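Local coordinates for diaphanous protein (Entamoeba histolytica, PDB 4DVG) that probably acts as a formin effector, binding a Rho-family GTPase through its GBD-FH3 region and linking that signal to actin assembly, at residues N262-E266 with I267-N271; Y41-K44 with Q45-I49; D177-L180 with E181-T185; N275-T279 with E280-I284. All blocks are in the same frame, centred on the assembly; numbering follows the deposited sequence.

Interaction 1: residues N262-E266 with I267-N271; sequences NSFIE and IGLVN
Leu-269 and Phe-264 meet where helix 254-265 ends and helix 269-277 begins, in a Schellman motif closed by Gly-268. The compact side is backbone-centred. The two bonds of the motif run from Leu-269 N to Phe-264 O at 3.2 Å and from Gly-268 N to Ile-265 O at 3.2 Å, the latter with an N-H...O angle of 170°. Ile-267 N adds a further bond to Phe-264 O at 3.1 Å, from the opposite face of that carbonyl to Leu-269 N. Gly-268 has positive phi (100°), where a CB would press on the preceding carbonyl oxygen; it is also the N-cap of the second helix. Ile-267 CG1 stands between its own backbone N and carbonyl carbon (chi1 59°), which sets it against Ser-263 O and Phe-264 O. Leu-269 CD2 packs on Phe-264 CB at 3.7 Å and reaches the ring obliquely. Ile-265 CG1 and Val-270 CG2 touch closely at 3.6 Å, the side chains lying alongside. The loose side is that of exposed Glu-266, whose carboxylate has a long, weak ion pair with Lys-220. Phe-264 stacks on Phe-222 and packs on Ile-245 and Leu-248 of helix 236-249; Ile-265 and Val-270 both touch Trp-298 of helix 290-309.

Interaction 2: residues Y41-K44 with Q45-I49; sequences YEKK and QKKDI
Two i to i+4 side-chain pairs, Tyr-41 with Gln-45 and Lys-44 with Asp-48, span one turn each of helix 41-49, a surface helix in the GTPase-binding region. The backbone evidence for the helix is regular: Gln-45 N bonds to Tyr-41 O at 3.0 Å, and Asp-48 N to Lys-44 O at 2.8 Å. In the first pair, CG of Gln-45 lies 4.0 Å above one face of the Tyr-41 phenol ring, displaced toward its rim. The amide then runs on past the ring with its plane turned 53° from it, and Tyr-41 OH makes a weak hydrogen bond of 2.8 Å to Gln-45 OE1. Tyr-41 CG stands opposite the backbone N (chi1 -179°), which sends the ring along the helix toward the following turn. The second pair is a salt bridge: Lys-44 NZ meets Asp-48 OD2 at 3.0 Å on the syn lone pair. The lysine chain is extended until its last torsion, where a bend at chi4 (-77°) turns the ammonium onto the carboxylate. Lys-43 NZ and Lys-47 NZ stay 5.6 Å apart, and Lys-43 is paired instead with Glu-40. Tyr-41 also packs on Val-17 and Glu-20 of a neighbouring loop, while Tyr-41, Lys-44 and Lys-47 touch apolar side chains of the second protein, placing the helix at the interface between the two chains.

Interaction 3: residues D177-L180 with E181-T185; sequences DILL and EITLT
Thr-183 and Leu-180 supply the distinctive polar contact of this stretch of helix 172-187. Backbone bonds form the frame, with Ile-182 N to Ile-178 O and Thr-183 N to Leu-179 O both 2.8 Å long. Side-chain hydroxyls add to it. Thr-183 OG1, set between the backbone N and the carbonyl carbon (chi1 58°), gives its hydrogen to Leu-180 O at 2.7 Å; the same oxygen accepts from Leu-184 N at 3.1 Å, and the two donors come from one face of the carbonyl plane. At the next residue, Glu-181 O is bonded by both Thr-185 N and, at 2.9 Å, Thr-185 OG1, here from opposite faces. Apolar contacts are looser: CG2 of Ile-178 meets CG1 of Ile-182 at 4.2 Å, and CG of Leu-179 faces the methyl CG2 of Thr-183 at 4.1 Å, each pair crossing at a slant. These groups also reach other helices, Leu-179 packing on Phe-237 and Ala-240 of helix 236-249, and Ile-182 on Leu-161 of helix 160-165 and Val-205 of helix 203-213. The carboxyl end of Glu-181 turns away, and OE2 is hydrogen-bonded to Thr-148 OG1 of helix 145-152. Chemically, both threonine hydroxyls are satisfied by carbonyls of their own helix, which leaves their methyl groups as apolar surface in a helix packed from several directions.

Interaction 4: residues N275-T279 with E280-I284; sequences NMKNT and EWMKI
Trp-281 has its CG beside the backbone N (chi1 -79°), and Met-276, a selenomethionine, bends at its last torsion (chi3 60°); together these settings lay the Met-276 methyl over the indole. CE sits 4.0 Å above one face, offset toward the rim, and lies 4.0 Å from Trp-281 CG. The selenium is farther off, with SE 5.2 Å from the centroid of the five-membered ring of Trp-281 and 20° from its normal, a Met-aromatic contact at a distance. Thr-279 runs alongside the indole and points the same way, its CG2 being the branch turned to Trp-281 CD1. Its other branch is tied back to the preceding helix, OG1 donating to Asn-275 O at 2.9 Å. Thr-279 O accepts from Met-282 N at 3.3 Å, a bond of three-residue spacing where the 3-10 segment 280-283 begins. Met-282, also selenomethionine, folds back so that CG is 3.6 Å from Met-276 O and SE is 4.2 Å from Lys-277 CG. On helix 290-309, Ile-291 meets Met-276, Lys-277 and Met-282, and Phe-295 forms a cation-pi contact with Lys-277; Lys-238 of helix 236-249 touches both Met-276 and Trp-281.

Overall arrangement
The four contacts are local and follow one another along the chain without overlap. Interactions 1 and 4 adjoin in sequence and mark the two ends of helix 269-277, their centres 18 Å apart; both are flanked by helices 236-249 and 290-309. Interaction 3, whose centre is about 3 Å from the centre of the chain, also packs on helix 236-249, which therefore connects it indirectly with that pair, although its nearest atoms stay about 10 Å from interaction 1 and 12 Å from interaction 4. Interaction 2 is remote, its centre 33 Å from that of interaction 3 and 55 Å from that of interaction 1. Of the four, it is the one that meets the second protein.

Interaction 1: residues N262-E266 with I267-N271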
loop_
_atom_site.group_PDB
_atom_site.type_symbol
_atom_site.label_atom_id
_atom_site.label_comp_id
_atom_site.label_asym_id
_atom_site.label_seq_id
_atom_site.Cartn_x
_atom_site.Cartn_y
_atom_site.Cartn_z
ATOM N N ASN B 262 12.152 33.428 3.886
ATOM C CA ASN B 262 12.608 34.088 5.115
ATOM C C ASN B 262 12.147 33.311 6.367
ATOM O O ASN B 262 12.956 33.064 7.261
ATOM C CB ASN B 262 12.172 35.551 5.194
ATOM C CG ASN B 262 13.037 36.491 4.335
ATOM O OD1 ASN B 262 14.130 36.141 3.872
ATOM N ND2 ASN B 262 12.536 37.719 4.141
ATOM N N SER B 263 10.867 32.918 6.405
ATOM C CA SER B 263 10.329 32.052 7.461
ATOM C C SER B 263 11.183 30.791 7.665
ATOM O O SER B 263 11.357 30.325 8.785
ATOM C CB SER B 263 8.918 31.559 7.132
ATOM O OG SER B 263 8.025 32.585 6.801
ATOM N N PHE B 264 11.677 30.215 6.579
ATOM C CA PHE B 264 12.481 29.010 6.686
ATOM C C PHE B 264 13.885 29.361 7.140
ATOM O O PHE B 264 14.478 28.654 7.945
ATOM C CB PHE B 264 12.526 28.239 5.353
ATOM C CG PHE B 264 11.339 27.351 5.128
ATOM C CD1 PHE B 264 11.235 26.133 5.784
ATOM C CD2 PHE B 264 10.320 27.732 4.259
ATOM C CE1 PHE B 264 10.133 25.312 5.580
ATOM C CE2 PHE B 264 9.204 26.917 4.058
ATOM C CZ PHE B 264 9.116 25.705 4.714
ATOM N N ILE B 265 14.427 30.453 6.624
ATOM C CA ILE B 265 15.718 30.907 7.107
ATOM C C ILE B 265 15.638 31.164 8.604
ATOM O O ILE B 265 16.539 30.795 9.357
ATOM C CB ILE B 265 16.161 32.180 6.409
ATOM C CG1 ILE B 265 16.619 31.861 4.985
ATOM C CG2 ILE B 265 17.293 32.834 7.187
ATOM C CD1 ILE B 265 16.572 33.052 4.083
ATOM N N GLU B 266 14.532 31.770 9.022
ATOM C CA GLU B 266 14.323 32.173 10.400
ATOM C C GLU B 266 14.377 30.993 11.367
ATOM O O GLU B 266 14.631 31.187 12.546
ATOM C CB GLU B 266 12.980 32.896 10.511
ATOM C CG GLU B 266 12.765 33.729 11.764
ATOM C CD GLU B 266 11.393 34.403 11.781
ATOM O OE1 GLU B 266 10.820 34.645 10.689
ATOM O OE2 GLU B 266 10.884 34.687 12.887
ATOM N N ILE B 267 14.150 29.774 10.870
ATOM C CA ILE B 267 14.086 28.595 11.737
ATOM C C ILE B 267 15.192 27.570 11.499
ATOM O O ILE B 267 15.100 26.427 11.950
ATOM C CB ILE B 267 12.722 27.876 11.666
ATOM C CG1 ILE B 267 12.424 27.438 10.236
ATOM C CG2 ILE B 267 11.617 28.762 12.199
ATOM C CD1 ILE B 267 11.142 26.718 10.095
ATOM N N GLY B 268 16.245 27.981 10.807
ATOM C CA GLY B 268 17.426 27.151 10.694
ATOM C C GLY B 268 17.638 26.343 9.424
ATOM O O GLY B 268 18.596 25.556 9.359
ATOM N N LEU B 269 16.792 26.557 8.413
ATOM C CA LEU B 269 16.908 25.854 7.138
ATOM C C LEU B 269 18.272 25.959 6.495
ATOM O O LEU B 269 18.871 24.955 6.116
ATOM C CB LEU B 269 15.891 26.353 6.132
ATOM C CG LEU B 269 15.943 25.460 4.893
ATOM C CD1 LEU B 269 15.723 24.020 5.335
ATOM C CD2 LEU B 269 14.914 25.895 3.845
ATOM N N VAL B 270 18.760 27.177 6.344
ATOM C CA VAL B 270 20.024 27.368 5.645
ATOM C C VAL B 270 21.161 26.557 6.261
ATOM O O VAL B 270 21.880 25.833 5.556
ATOM C CB VAL B 270 20.387 28.859 5.580
ATOM C CG1 VAL B 270 21.815 29.037 5.104
ATOM C CG2 VAL B 270 19.400 29.593 4.678
ATOM N N ASN B 271 21.327 26.661 7.577
ATOM C CA ASN B 271 22.420 25.953 8.229
ATOM C C ASN B 271 22.229 24.444 8.148
ATOM O O ASN B 271 23.189 23.677 8.215
ATOM C CB ASN B 271 22.595 26.411 9.683
ATOM C CG ASN B 271 23.384 27.708 9.792
ATOM O OD1 ASN B 271 24.568 27.697 10.140
ATOM N ND2 ASN B 271 22.731 28.831 9.491
#

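Interaction 2: residues Y41-K44 with Q45-I49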
loop_
_atom_site.group_PDB
_atom_site.type_symbol
_atom_site.label_atom_id
_atom_site.label_comp_id
_atom_site.label_asym_id
_atom_site.label_seq_id
_atom_site.Cartn_x
_atom_site.Cartn_y
_atom_site.Cartn_z
ATOM N N TYR B 41 -12.420 -10.505 -14.148
ATOM C CA TYR B 41 -12.908 -9.162 -13.863
ATOM C C TYR B 41 -14.434 -9.111 -14.009
ATOM O O TYR B 41 -15.144 -8.761 -13.062
ATOM C CB TYR B 41 -12.250 -8.111 -14.769
ATOM C CG TYR B 41 -12.736 -6.703 -14.476
ATOM C CD1 TYR B 41 -12.251 -6.007 -13.378
ATOM C CD2 TYR B 41 -13.697 -6.079 -15.281
ATOM C CE1 TYR B 41 -12.693 -4.729 -13.081
ATOM C CE2 TYR B 41 -14.154 -4.789 -14.996
ATOM C CZ TYR B 41 -13.642 -4.120 -13.888
ATOM O OH TYR B 41 -14.058 -2.843 -13.564
ATOM N N GLU B 42 -14.938 -9.462 -15.188
ATOM C CA GLU B 42 -16.377 -9.470 -15.406
ATOM C C GLU B 42 -17.086 -10.352 -14.373
ATOM O O GLU B 42 -18.143 -9.984 -13.855
ATOM C CB GLU B 42 -16.726 -9.922 -16.828
ATOM C CG GLU B 42 -16.392 -8.913 -17.922
ATOM C CD GLU B 42 -16.939 -9.311 -19.301
ATOM O OE1 GLU B 42 -17.839 -10.181 -19.379
ATOM O OE2 GLU B 42 -16.466 -8.746 -20.312
ATOM N N LYS B 43 -16.498 -11.508 -14.069
ATOM C CA LYS B 43 -17.114 -12.452 -13.136
ATOM C C LYS B 43 -17.260 -11.847 -11.748
ATOM O O LYS B 43 -18.251 -12.086 -11.063
ATOM C CB LYS B 43 -16.324 -13.764 -13.062
ATOM C CG LYS B 43 -16.747 -14.803 -14.090
ATOM C CD LYS B 43 -15.846 -16.031 -14.061
ATOM C CE LYS B 43 -15.869 -16.726 -12.706
ATOM N NZ LYS B 43 -14.788 -17.756 -12.594
ATOM N N LYS B 44 -16.265 -11.061 -11.347
ATOM C CA LYS B 44 -16.238 -10.462 -10.018
ATOM C C LYS B 44 -17.207 -9.294 -9.931
ATOM O O LYS B 44 -17.861 -9.093 -8.908
ATOM C CB LYS B 44 -14.826 -9.996 -9.657
ATOM C CG LYS B 44 -14.707 -9.388 -8.264
ATOM C CD LYS B 44 -13.297 -8.874 -7.998
ATOM C CE LYS B 44 -13.138 -8.325 -6.574
ATOM N NZ LYS B 44 -13.744 -6.971 -6.396
ATOM N N GLN B 45 -17.297 -8.512 -11.001
ATOM C CA GLN B 45 -18.271 -7.431 -11.017
ATOM C C GLN B 45 -19.646 -8.013 -10.733
ATOM O O GLN B 45 -20.438 -7.424 -9.999
ATOM C CB GLN B 45 -18.253 -6.668 -12.337
ATOM C CG GLN B 45 -17.181 -5.585 -12.406
ATOM C CD GLN B 45 -17.423 -4.595 -13.543
ATOM O OE1 GLN B 45 -16.732 -3.581 -13.652
ATOM N NE2 GLN B 45 -18.410 -4.886 -14.393
ATOM N N LYS B 46 -19.912 -9.187 -11.290
ATOM C CA LYS B 46 -21.192 -9.844 -11.073
ATOM C C LYS B 46 -21.272 -10.423 -9.666
ATOM O O LYS B 46 -22.337 -10.422 -9.055
ATOM C CB LYS B 46 -21.429 -10.947 -12.107
ATOM C CG LYS B 46 -21.234 -10.506 -13.559
ATOM C CD LYS B 46 -21.707 -11.581 -14.552
ATOM C CE LYS B 46 -21.461 -11.131 -15.979
ATOM N NZ LYS B 46 -22.007 -12.095 -16.965
ATOM N N LYS B 47 -20.148 -10.923 -9.158
ATOM C CA LYS B 47 -20.109 -11.517 -7.820
ATOM C C LYS B 47 -20.404 -10.469 -6.760
ATOM O O LYS B 47 -21.305 -10.641 -5.936
ATOM C CB LYS B 47 -18.752 -12.179 -7.539
ATOM C CG LYS B 47 -18.513 -13.481 -8.297
ATOM C CD LYS B 47 -17.130 -14.061 -7.996
ATOM C CE LYS B 47 -16.935 -15.432 -8.655
ATOM N NZ LYS B 47 -17.835 -16.501 -8.113
ATOM N N ASP B 48 -19.636 -9.383 -6.792
ATOM C CA ASP B 48 -19.819 -8.279 -5.868
ATOM C C ASP B 48 -21.283 -7.887 -5.802
ATOM O O ASP B 48 -21.839 -7.707 -4.719
ATOM C CB ASP B 48 -18.975 -7.087 -6.298
ATOM C CG ASP B 48 -17.489 -7.355 -6.164
ATOM O OD1 ASP B 48 -17.125 -8.384 -5.548
ATOM O OD2 ASP B 48 -16.684 -6.531 -6.657
ATOM N N ILE B 49 -21.910 -7.767 -6.965
ATOM C CA ILE B 49 -23.318 -7.416 -7.016
ATOM C C ILE B 49 -24.152 -8.361 -6.156
ATOM O O ILE B 49 -24.963 -7.914 -5.350
ATOM C CB ILE B 49 -23.837 -7.373 -8.469
ATOM C CG1 ILE B 49 -23.842 -5.930 -8.980
ATOM C CG2 ILE B 49 -25.232 -7.997 -8.582
ATOM C CD1 ILE B 49 -22.471 -5.282 -9.017
#

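Interaction 3: residues D177-L180 with E181-T185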
loop_
_atom_site.group_PDB
_atom_site.type_symbol
_atom_site.label_atom_id
_atom_site.label_comp_id
_atom_site.label_asym_id
_atom_site.label_seq_id
_atom_site.Cartn_x
_atom_site.Cartn_y
_atom_site.Cartn_z
ATOM N N ASP B 177 3.898 8.957 4.885
ATOM C CA ASP B 177 2.737 8.813 4.022
ATOM C C ASP B 177 1.915 10.085 4.069
ATOM O O ASP B 177 1.363 10.535 3.056
ATOM C CB ASP B 177 1.891 7.612 4.424
ATOM C CG ASP B 177 2.546 6.298 4.057
ATOM O OD1 ASP B 177 3.155 6.253 2.960
ATOM O OD2 ASP B 177 2.460 5.324 4.863
ATOM N N ILE B 178 1.867 10.676 5.250
ATOM C CA ILE B 178 1.137 11.912 5.420
ATOM C C ILE B 178 1.852 13.037 4.675
ATOM O O ILE B 178 1.217 13.848 3.972
ATOM C CB ILE B 178 0.932 12.222 6.904
ATOM C CG1 ILE B 178 0.009 11.165 7.509
ATOM C CG2 ILE B 178 0.337 13.580 7.074
ATOM C CD1 ILE B 178 -0.092 11.240 9.010
ATOM N N LEU B 179 3.176 13.052 4.784
ATOM C CA LEU B 179 3.941 14.097 4.133
ATOM C C LEU B 179 3.713 14.038 2.625
ATOM O O LEU B 179 3.463 15.060 1.978
ATOM C CB LEU B 179 5.422 13.975 4.458
ATOM C CG LEU B 179 6.334 15.005 3.788
ATOM C CD1 LEU B 179 6.407 16.288 4.595
ATOM C CD2 LEU B 179 7.718 14.428 3.583
ATOM N N LEU B 180 3.786 12.824 2.078
ATOM C CA LEU B 180 3.578 12.607 0.663
ATOM C C LEU B 180 2.206 13.110 0.229
ATOM O O LEU B 180 2.049 13.654 -0.878
ATOM C CB LEU B 180 3.725 11.139 0.317
ATOM C CG LEU B 180 5.139 10.569 0.318
ATOM C CD1 LEU B 180 5.058 9.072 0.002
ATOM C CD2 LEU B 180 6.054 11.293 -0.693
ATOM N N GLU B 181 1.218 12.938 1.103
ATOM C CA GLU B 181 -0.108 13.451 0.810
ATOM C C GLU B 181 -0.172 14.999 0.886
ATOM O O GLU B 181 -0.715 15.638 -0.014
ATOM C CB GLU B 181 -1.187 12.751 1.644
ATOM C CG GLU B 181 -2.617 13.262 1.387
ATOM C CD GLU B 181 -2.984 13.348 -0.087
ATOM O OE1 GLU B 181 -2.388 12.629 -0.906
ATOM O OE2 GLU B 181 -3.878 14.139 -0.428
ATOM N N ILE B 182 0.418 15.595 1.925
ATOM C CA ILE B 182 0.565 17.051 1.978
ATOM C C ILE B 182 1.273 17.595 0.717
ATOM O O ILE B 182 0.881 18.627 0.182
ATOM C CB ILE B 182 1.399 17.501 3.185
ATOM C CG1 ILE B 182 0.962 16.805 4.479
ATOM C CG2 ILE B 182 1.431 18.990 3.293
ATOM C CD1 ILE B 182 -0.240 17.341 5.102
ATOM N N THR B 183 2.320 16.916 0.252
ATOM C CA THR B 183 3.140 17.475 -0.826
ATOM C C THR B 183 2.359 17.467 -2.117
ATOM O O THR B 183 2.366 18.439 -2.858
ATOM C CB THR B 183 4.457 16.703 -1.049
ATOM O OG1 THR B 183 4.157 15.334 -1.354
ATOM C CG2 THR B 183 5.285 16.747 0.181
ATOM N N LEU B 184 1.699 16.347 -2.376
ATOM C CA LEU B 184 0.769 16.224 -3.487
ATOM C C LEU B 184 -0.261 17.357 -3.441
ATOM O O LEU B 184 -0.552 17.987 -4.467
ATOM C CB LEU B 184 0.065 14.875 -3.426
ATOM C CG LEU B 184 -0.707 14.499 -4.677
ATOM C CD1 LEU B 184 0.280 14.275 -5.801
ATOM C CD2 LEU B 184 -1.552 13.253 -4.423
ATOM N N THR B 185 -0.799 17.633 -2.254
ATOM C CA THR B 185 -1.768 18.706 -2.147
ATOM C C THR B 185 -1.160 20.045 -2.550
ATOM O O THR B 185 -1.708 20.753 -3.389
ATOM C CB THR B 185 -2.379 18.796 -0.742
ATOM O OG1 THR B 185 -2.917 17.520 -0.368
ATOM C CG2 THR B 185 -3.485 19.847 -0.726
#

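Interaction 4: residues N275-T279 with E280-I284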
loop_
_atom_site.group_PDB
_atom_site.type_symbol
_atom_site.label_atom_id
_atom_site.label_comp_id
_atom_site.label_asym_id
_atom_site.label_seq_id
_atom_site.Cartn_x
_atom_site.Cartn_y
_atom_site.Cartn_z
ATOM N N ASN B 275 24.842 21.884 6.146
ATOM C CA ASN B 275 25.437 20.730 6.835
ATOM C C ASN B 275 25.317 19.446 6.008
ATOM O O ASN B 275 26.156 18.560 6.107
ATOM C CB ASN B 275 24.841 20.512 8.234
ATOM O OD1 ASN B 275 26.370 22.169 9.064
ATOM N ND2 ASN B 275 24.632 21.629 10.371
HETATM N N MSE B 276 24.268 19.357 5.193
HETATM C CA MSE B 276 24.021 18.173 4.380
HETATM C C MSE B 276 24.972 18.104 3.200
HETATM O O MSE B 276 25.267 17.024 2.695
HETATM C CB MSE B 276 22.570 18.144 3.896
HETATM C CG MSE B 276 21.565 17.847 5.015
HETATM SE SE MSE B 276 19.647 18.028 4.564
HETATM C CE MSE B 276 19.526 16.704 3.126
ATOM N N LYS B 277 25.450 19.263 2.764
ATOM C CA LYS B 277 26.418 19.337 1.676
ATOM C C LYS B 277 27.764 18.727 2.077
ATOM O O LYS B 277 28.463 18.154 1.244
ATOM C CB LYS B 277 26.616 20.787 1.221
ATOM C CG LYS B 277 25.452 21.393 0.438
ATOM C CD LYS B 277 25.834 22.767 -0.109
ATOM C CE LYS B 277 24.881 23.231 -1.196
ATOM N NZ LYS B 277 25.226 24.588 -1.711
ATOM N N ASN B 278 28.129 18.858 3.351
ATOM C CA ASN B 278 29.372 18.277 3.855
ATOM C C ASN B 278 29.150 16.830 4.280
ATOM O O ASN B 278 29.973 16.240 4.980
ATOM C CB ASN B 278 29.916 19.087 5.044
ATOM C CG ASN B 278 30.230 20.540 4.685
ATOM O OD1 ASN B 278 29.433 21.227 4.048
ATOM N ND2 ASN B 278 31.401 21.010 5.104
ATOM N N THR B 279 28.031 16.265 3.836
ATOM C CA THR B 279 27.539 14.987 4.339
ATOM C C THR B 279 27.199 14.015 3.220
ATOM O O THR B 279 26.948 14.414 2.082
ATOM C CB THR B 279 26.282 15.196 5.216
ATOM O OG1 THR B 279 26.670 15.732 6.488
ATOM C CG2 THR B 279 25.538 13.892 5.428
ATOM N N GLU B 280 27.188 12.730 3.563
ATOM C CA GLU B 280 26.878 11.665 2.619
ATOM C C GLU B 280 25.563 11.890 1.860
ATOM O O GLU B 280 25.276 11.192 0.883
ATOM C CB GLU B 280 26.834 10.322 3.355
ATOM C CG GLU B 280 27.384 9.145 2.560
ATOM C CD GLU B 280 28.891 9.207 2.394
ATOM O OE1 GLU B 280 29.453 10.316 2.515
ATOM O OE2 GLU B 280 29.512 8.149 2.151
ATOM N N TRP B 281 24.771 12.864 2.304
ATOM C CA TRP B 281 23.450 13.090 1.717
ATOM C C TRP B 281 23.491 13.462 0.241
ATOM O O TRP B 281 22.551 13.182 -0.498
ATOM C CB TRP B 281 22.678 14.149 2.496
ATOM C CG TRP B 281 22.074 13.635 3.751
ATOM C CD1 TRP B 281 22.422 13.969 5.026
ATOM C CD2 TRP B 281 21.014 12.688 3.860
ATOM N NE1 TRP B 281 21.642 13.288 5.924
ATOM C CE2 TRP B 281 20.766 12.494 5.234
ATOM C CE3 TRP B 281 20.245 11.988 2.932
ATOM C CZ2 TRP B 281 19.786 11.627 5.700
ATOM C CZ3 TRP B 281 19.274 11.125 3.396
ATOM C CH2 TRP B 281 19.051 10.953 4.768
HETATM N N MSE B 282 24.578 14.089 -0.190
HETATM C CA MSE B 282 24.691 14.529 -1.571
HETATM C C MSE B 282 24.852 13.366 -2.549
HETATM O O MSE B 282 24.767 13.555 -3.763
HETATM C CB MSE B 282 25.848 15.516 -1.720
HETATM C CG MSE B 282 25.709 16.757 -0.852
HETATM SE SE MSE B 282 24.119 17.813 -1.294
HETATM C CE MSE B 282 24.712 18.580 -2.987
ATOM N N LYS B 283 25.083 12.164 -2.027
ATOM C CA LYS B 283 25.262 11.004 -2.893
ATOM C C LYS B 283 23.970 10.654 -3.626
ATOM O O LYS B 283 23.991 9.943 -4.634
ATOM C CB LYS B 283 25.788 9.794 -2.110
ATOM C CG LYS B 283 27.288 9.544 -2.273
ATOM C CD LYS B 283 27.712 8.156 -1.756
ATOM C CE LYS B 283 27.232 7.018 -2.670
ATOM N NZ LYS B 283 27.729 5.670 -2.257
ATOM N N ILE B 284 22.848 11.160 -3.119
ATOM C CA ILE B 284 21.547 10.896 -3.734
ATOM C C ILE B 284 21.098 12.044 -4.646
ATOM O O ILE B 284 20.909 13.189 -4.211
ATOM C CB ILE B 284 20.466 10.586 -2.677
ATOM C CG1 ILE B 284 20.936 9.464 -1.747
ATOM C CG2 ILE B 284 19.144 10.215 -3.351
ATOM C CD1 ILE B 284 20.011 9.221 -0.583
#